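Local coordinates for protein glypican-1 (Homo sapiens, PDB 4YWT) that carries heparan sulfate chains at the cell surface, through which it binds alpha-4 (V) collagen and takes part in Schwann cell myelination, at residues 221-225 / 462-466; 140-144 / 316-320. The protein carries 3 engineered substitutions. All blocks are in the same frame, centred on the assembly; numbering follows the deposited sequence. Where two conformers were deposited one is given.

Interaction 1 of 2, residues 221-225 / 462-466; sequences SFVQG and MTNRL
Met462 reaches from helix 450-471 into the side of helix 204-236 and meets Gly225, Gln224 and Ser221 in turn. Its CB points at the other helix, and with CG anti to the backbone N (chi1 -171°) the chain sets out toward Gly225, where CG lies 3.7 Å from Gly225 CA. Bends at chi2 and chi3 then turn it along the partner's backbone. SD settles 3.8 Å from Gln224 C, beside the peptide that leads into Gly225, and CE ends 3.5 Å from Ser221 O, a carbonyl already engaged as acceptor for Gly225 N within its own helix. CE also touches Gln224 CB, whose side chain runs roughly perpendicular to the methionine; the extended end of Gln224 carries OE1 past Met462 CE to a loose approach, 4.3 Å, to Arg465 CD. One turn further along, Leu466 continues the contact. Its CD2 packs 3.7 Å from Ser221 CB and marginally closer to Ser221 O, while CD1 only grazes Gly225 CA, at 4.5 Å. Ser221 OG, in the conformer described, turns back on its own helix, hydrogen-bonded to Val217 O, and offers the leucine its CB. With glycine and serine one turn apart, the antiparallel segments come near: Ser221 CA and Leu466 CA are 5.8 Å apart, and the short axes approach to 9.8 Å at 166°. The contact is van der Waals throughout, buried at its centre and open to solvent along the Arg465 flank. Helix 286-299 lies against the same helix 450-471, with Leu292 touching both Met462 and Leu466, whereas Phe222 and Val223 face helix 70-129; helix 204-236 thus lies between helix 70-129 and helix 450-471, the last modelled.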
loop_
_atom_site.group_PDB
_atom_site.type_symbol
_atom_site.label_atom_id
_atom_site.label_comp_id
_atom_site.label_asym_id
_atom_site.label_seq_id
_atom_site.Cartn_x
_atom_site.Cartn_y
_atom_site.Cartn_z
ATOM N N SER A 221 -0.169 10.733 -7.511
ATOM C CA SER A 221 -1.272 9.833 -7.201
ATOM C C SER A 221 -0.763 8.474 -6.732
ATOM O O SER A 221 -1.345 7.857 -5.838
ATOM C CB SER A 221 -2.183 9.667 -8.417
ATOM O OG SER A 221 -2.726 10.915 -8.811
ATOM N N PHE A 222 0.326 8.010 -7.338
ATOM C CA PHE A 222 0.919 6.738 -6.936
ATOM C C PHE A 222 1.419 6.809 -5.491
ATOM O O PHE A 222 1.075 5.958 -4.651
ATOM C CB PHE A 222 2.060 6.355 -7.881
ATOM C CG PHE A 222 2.703 5.037 -7.555
ATOM C CD1 PHE A 222 2.103 3.845 -7.930
ATOM C CD2 PHE A 222 3.913 4.989 -6.883
ATOM C CE1 PHE A 222 2.692 2.632 -7.633
ATOM C CE2 PHE A 222 4.510 3.777 -6.587
ATOM C CZ PHE A 222 3.899 2.599 -6.961
ATOM N N VAL A 223 2.219 7.835 -5.203
ATOM C CA VAL A 223 2.745 8.029 -3.851
ATOM C C VAL A 223 1.613 8.153 -2.820
ATOM O O VAL A 223 1.642 7.512 -1.754
ATOM C CB VAL A 223 3.660 9.272 -3.794
ATOM C CG1 VAL A 223 3.850 9.750 -2.362
ATOM C CG2 VAL A 223 5.001 8.968 -4.450
ATOM N N GLN A 224 0.612 8.964 -3.155
ATOM C CA GLN A 224 -0.581 9.122 -2.325
ATOM C C GLN A 224 -1.254 7.779 -2.049
ATOM O O GLN A 224 -1.681 7.506 -0.927
ATOM C CB GLN A 224 -1.574 10.071 -2.995
ATOM C CG GLN A 224 -1.635 11.455 -2.374
ATOM C CD GLN A 224 -2.389 12.448 -3.238
ATOM O OE1 GLN A 224 -2.889 12.101 -4.310
ATOM N NE2 GLN A 224 -2.478 13.689 -2.775
ATOM N N GLY A 225 -1.343 6.948 -3.085
ATOM C CA GLY A 225 -1.905 5.616 -2.959
ATOM C C GLY A 225 -1.123 4.750 -1.992
ATOM O O GLY A 225 -1.709 4.055 -1.153
ATOM N N MET A 462 -9.261 7.145 -2.780
ATOM C CA MET A 462 -7.943 7.118 -3.407
ATOM C C MET A 462 -8.011 6.456 -4.783
ATOM O O MET A 462 -7.393 6.928 -5.742
ATOM C CB MET A 462 -6.936 6.393 -2.515
ATOM C CG MET A 462 -5.490 6.512 -2.978
ATOM S SD MET A 462 -4.885 8.210 -2.992
ATOM C CE MET A 462 -4.589 8.439 -4.741
ATOM N N THR A 463 -8.778 5.372 -4.877
ATOM C CA THR A 463 -8.952 4.665 -6.142
ATOM C C THR A 463 -9.543 5.580 -7.203
ATOM O O THR A 463 -9.053 5.626 -8.334
ATOM C CB THR A 463 -9.859 3.435 -5.992
ATOM O OG1 THR A 463 -9.324 2.564 -4.990
ATOM C CG2 THR A 463 -9.958 2.683 -7.313
ATOM N N ASN A 464 -10.598 6.305 -6.836
ATOM C CA ASN A 464 -11.195 7.280 -7.743
ATOM C C ASN A 464 -10.172 8.318 -8.190
ATOM O O ASN A 464 -10.059 8.617 -9.389
ATOM C CB ASN A 464 -12.393 7.968 -7.086
ATOM C CG ASN A 464 -13.565 7.025 -6.882
ATOM O OD1 ASN A 464 -13.758 6.081 -7.649
ATOM N ND2 ASN A 464 -14.354 7.279 -5.845
ATOM N N ARG A 465 -9.422 8.852 -7.226
ATOM C CA ARG A 465 -8.337 9.785 -7.533
ATOM C C ARG A 465 -7.374 9.223 -8.577
ATOM O O ARG A 465 -6.942 9.938 -9.478
ATOM C CB ARG A 465 -7.546 10.144 -6.272
ATOM C CG ARG A 465 -8.197 11.166 -5.360
ATOM C CD ARG A 465 -7.133 11.839 -4.500
ATOM N NE ARG A 465 -7.698 12.706 -3.470
ATOM C CZ ARG A 465 -7.701 12.418 -2.174
ATOM N NH1 ARG A 465 -7.166 11.283 -1.744
ATOM N NH2 ARG A 465 -8.235 13.264 -1.304
ATOM N N LEU A 466 -7.041 7.942 -8.448
ATOM C CA LEU A 466 -6.084 7.308 -9.353
ATOM C C LEU A 466 -6.667 6.994 -10.726
ATOM O O LEU A 466 -5.941 6.963 -11.720
ATOM C CB LEU A 466 -5.533 6.028 -8.725
ATOM C CG LEU A 466 -4.398 6.234 -7.726
ATOM C CD1 LEU A 466 -4.490 5.225 -6.604
ATOM C CD2 LEU A 466 -3.059 6.118 -8.436
#

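Interaction 2 of 2, residues 140-144 / 316-320; sequences FRDLY and VHTWL
The rings of Tyr144 and Phe140, one turn apart on helix 137-152, both meet Leu320 obliquely, and Tyr144 OH lies at the edge of the His317 imidazole, near the ring plane. On one face of that imidazole sits Thr318 CG2 of its own helix, 3.5 Å above the plane and displaced toward the rim. Leu320 CD1 reaches both aromatic rings, 3.7 Å from Phe140 CD1 and farther, 4.4 Å, from Tyr144 CE1; Val316 CG1 also approaches the tyrosine ring obliquely. The side chains of Phe140 and Leu320 lie alongside each other, pointing opposite ways, whereas Leu143 and Leu320 meet tip to tip, CD2 to CD2 at 4.1 Å. Both branches of Leu320 are therefore used, one for the rings and one for the leucine. In Tyr144, CG stands beside the backbone N (chi1 -84°), which swings the ring across to the start of helix 316-328. There its hydroxyl comes to rest 3.5 Å from His317 CB and close to Val316 CB. The OH lies near His317 N too, but the angle is too poor for a hydrogen bond; its polar partner is Ser117 OG, which also bonds to His317 ND1. Ser117, on helix 70-129, thus ties together the polar ends from the two helices beside an otherwise apolar contact. Phe165 of helix 158-177 touches both Leu143 and Leu320, and Leu208 of helix 204-236 backs Val316 and Leu320. The short axes are 12.5 Å apart and inclined at 140°, a spacing spanned by large side chains. Leucine and aromatic side chains meeting between these helices form the hydrophobic core of a helical bundle, here one part of the elongated, mostly helical glypican core protein.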
loop_
_atom_site.group_PDB
_atom_site.type_symbol
_atom_site.label_atom_id
_atom_site.label_comp_id
_atom_site.label_asym_id
_atom_site.label_seq_id
_atom_site.Cartn_x
_atom_site.Cartn_y
_atom_site.Cartn_z
ATOM N N PHE A 140 13.641 29.988 -14.011
ATOM C CA PHE A 140 13.760 28.534 -14.024
ATOM C C PHE A 140 13.646 27.951 -12.617
ATOM O O PHE A 140 12.956 26.948 -12.401
ATOM C CB PHE A 140 15.085 28.117 -14.667
ATOM C CG PHE A 140 15.226 28.554 -16.098
ATOM C CD1 PHE A 140 14.520 27.913 -17.104
ATOM C CD2 PHE A 140 16.063 29.602 -16.439
ATOM C CE1 PHE A 140 14.646 28.312 -18.423
ATOM C CE2 PHE A 140 16.192 30.006 -17.756
ATOM C CZ PHE A 140 15.483 29.359 -18.748
ATOM N N ARG A 141 14.322 28.588 -11.664
ATOM C CA ARG A 141 14.256 28.178 -10.264
ATOM C C ARG A 141 12.812 28.208 -9.764
ATOM O O ARG A 141 12.350 27.281 -9.089
ATOM C CB ARG A 141 15.147 29.079 -9.405
ATOM C CG ARG A 141 15.075 28.818 -7.910
ATOM C CD ARG A 141 16.247 29.473 -7.192
ATOM N NE ARG A 141 17.510 28.807 -7.498
ATOM C CZ ARG A 141 18.710 29.286 -7.183
ATOM N NH1 ARG A 141 18.818 30.448 -6.555
ATOM N NH2 ARG A 141 19.803 28.606 -7.503
ATOM N N ASP A 142 12.104 29.275 -10.122
ATOM C CA ASP A 142 10.692 29.422 -9.789
ATOM C C ASP A 142 9.862 28.319 -10.428
ATOM O O ASP A 142 8.970 27.761 -9.792
ATOM C CB ASP A 142 10.167 30.791 -10.232
ATOM C CG ASP A 142 10.562 31.905 -9.281
ATOM O OD1 ASP A 142 10.713 31.631 -8.071
ATOM O OD2 ASP A 142 10.720 33.055 -9.742
ATOM N N LEU A 143 10.154 28.004 -11.688
ATOM C CA LEU A 143 9.447 26.926 -12.371
ATOM C C LEU A 143 9.623 25.602 -11.630
ATOM O O LEU A 143 8.657 24.863 -11.425
ATOM C CB LEU A 143 9.925 26.790 -13.818
ATOM C CG LEU A 143 9.247 25.675 -14.619
ATOM C CD1 LEU A 143 7.732 25.802 -14.543
ATOM C CD2 LEU A 143 9.715 25.683 -16.064
ATOM N N TYR A 144 10.856 25.308 -11.221
ATOM C CA TYR A 144 11.124 24.077 -10.484
ATOM C C TYR A 144 10.424 24.060 -9.127
ATOM O O TYR A 144 9.911 23.022 -8.705
ATOM C CB TYR A 144 12.628 23.870 -10.303
ATOM C CG TYR A 144 13.283 23.202 -11.488
ATOM C CD1 TYR A 144 13.901 23.950 -12.480
ATOM C CD2 TYR A 144 13.270 21.819 -11.622
ATOM C CE1 TYR A 144 14.496 23.342 -13.568
ATOM C CE2 TYR A 144 13.863 21.202 -12.707
ATOM C CZ TYR A 144 14.475 21.969 -13.676
ATOM O OH TYR A 144 15.067 21.365 -14.760
ATOM N N VAL A 316 13.122 17.661 -17.343
ATOM C CA VAL A 316 12.512 18.942 -17.708
ATOM C C VAL A 316 13.517 19.877 -18.394
ATOM O O VAL A 316 13.205 20.555 -19.391
ATOM C CB VAL A 316 11.930 19.649 -16.461
ATOM C CG1 VAL A 316 11.501 21.067 -16.793
ATOM C CG2 VAL A 316 10.767 18.852 -15.886
ATOM N N HIS A 317 14.734 19.887 -17.856
ATOM C CA HIS A 317 15.797 20.762 -18.334
ATOM C C HIS A 317 16.124 20.528 -19.804
ATOM O O HIS A 317 16.545 21.448 -20.502
ATOM C CB HIS A 317 17.057 20.578 -17.485
ATOM C CG HIS A 317 17.596 19.181 -17.492
ATOM N ND1 HIS A 317 17.103 18.188 -16.671
ATOM C CD2 HIS A 317 18.588 18.612 -18.216
ATOM C CE1 HIS A 317 17.767 17.068 -16.892
ATOM N NE2 HIS A 317 18.674 17.298 -17.824
ATOM N N THR A 318 15.933 19.298 -20.272
ATOM C CA THR A 318 16.196 18.970 -21.668
ATOM C C THR A 318 15.213 19.694 -22.583
ATOM O O THR A 318 15.601 20.264 -23.609
ATOM C CB THR A 318 16.107 17.453 -21.920
ATOM O OG1 THR A 318 14.746 17.021 -21.794
ATOM C CG2 THR A 318 16.972 16.697 -20.925
ATOM N N TRP A 319 13.939 19.677 -22.201
ATOM C CA TRP A 319 12.905 20.360 -22.968
ATOM C C TRP A 319 13.069 21.871 -22.882
ATOM O O TRP A 319 12.859 22.579 -23.871
ATOM C CB TRP A 319 11.511 19.952 -22.490
ATOM C CG TRP A 319 11.202 18.513 -22.742
ATOM C CD1 TRP A 319 11.116 17.518 -21.814
ATOM C CD2 TRP A 319 10.956 17.900 -24.013
ATOM N NE1 TRP A 319 10.819 16.324 -22.427
ATOM C CE2 TRP A 319 10.718 16.532 -23.777
ATOM C CE3 TRP A 319 10.909 18.377 -25.327
ATOM C CZ2 TRP A 319 10.435 15.633 -24.806
ATOM C CZ3 TRP A 319 10.629 17.484 -26.348
ATOM C CH2 TRP A 319 10.396 16.128 -26.081
ATOM N N LEU A 320 13.444 22.365 -21.704
ATOM C CA LEU A 320 13.735 23.792 -21.566
ATOM C C LEU A 320 14.857 24.213 -22.523
ATOM O O LEU A 320 14.731 25.196 -23.265
ATOM C CB LEU A 320 14.112 24.132 -20.122
ATOM C CG LEU A 320 13.020 23.952 -19.065
ATOM C CD1 LEU A 320 13.529 24.373 -17.694
ATOM C CD2 LEU A 320 11.769 24.733 -19.439
#

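Overall arrangement
Interactions 1 and 2 are separate points along the elongated helical body, their centres 26 Å apart and their nearest atoms about 15 Å apart, without touching. Helix 204-236 joins them: it supplies residues 221-225 to interaction 1, and its Leu208 backs the second segment of interaction 2. Helix 70-129 runs beside both. The segments alternate along the chain, so the two contacts interlace distant parts of the sequence. Interaction 1 lies about 10 Å from the chain centre, interaction 2 about 32 Å. The side chain of Tyr144 is about 9 Å from a bound N-acetylglucosamine, the sugar type attached at Asn115, a surface glycan rather than a pocket ligand.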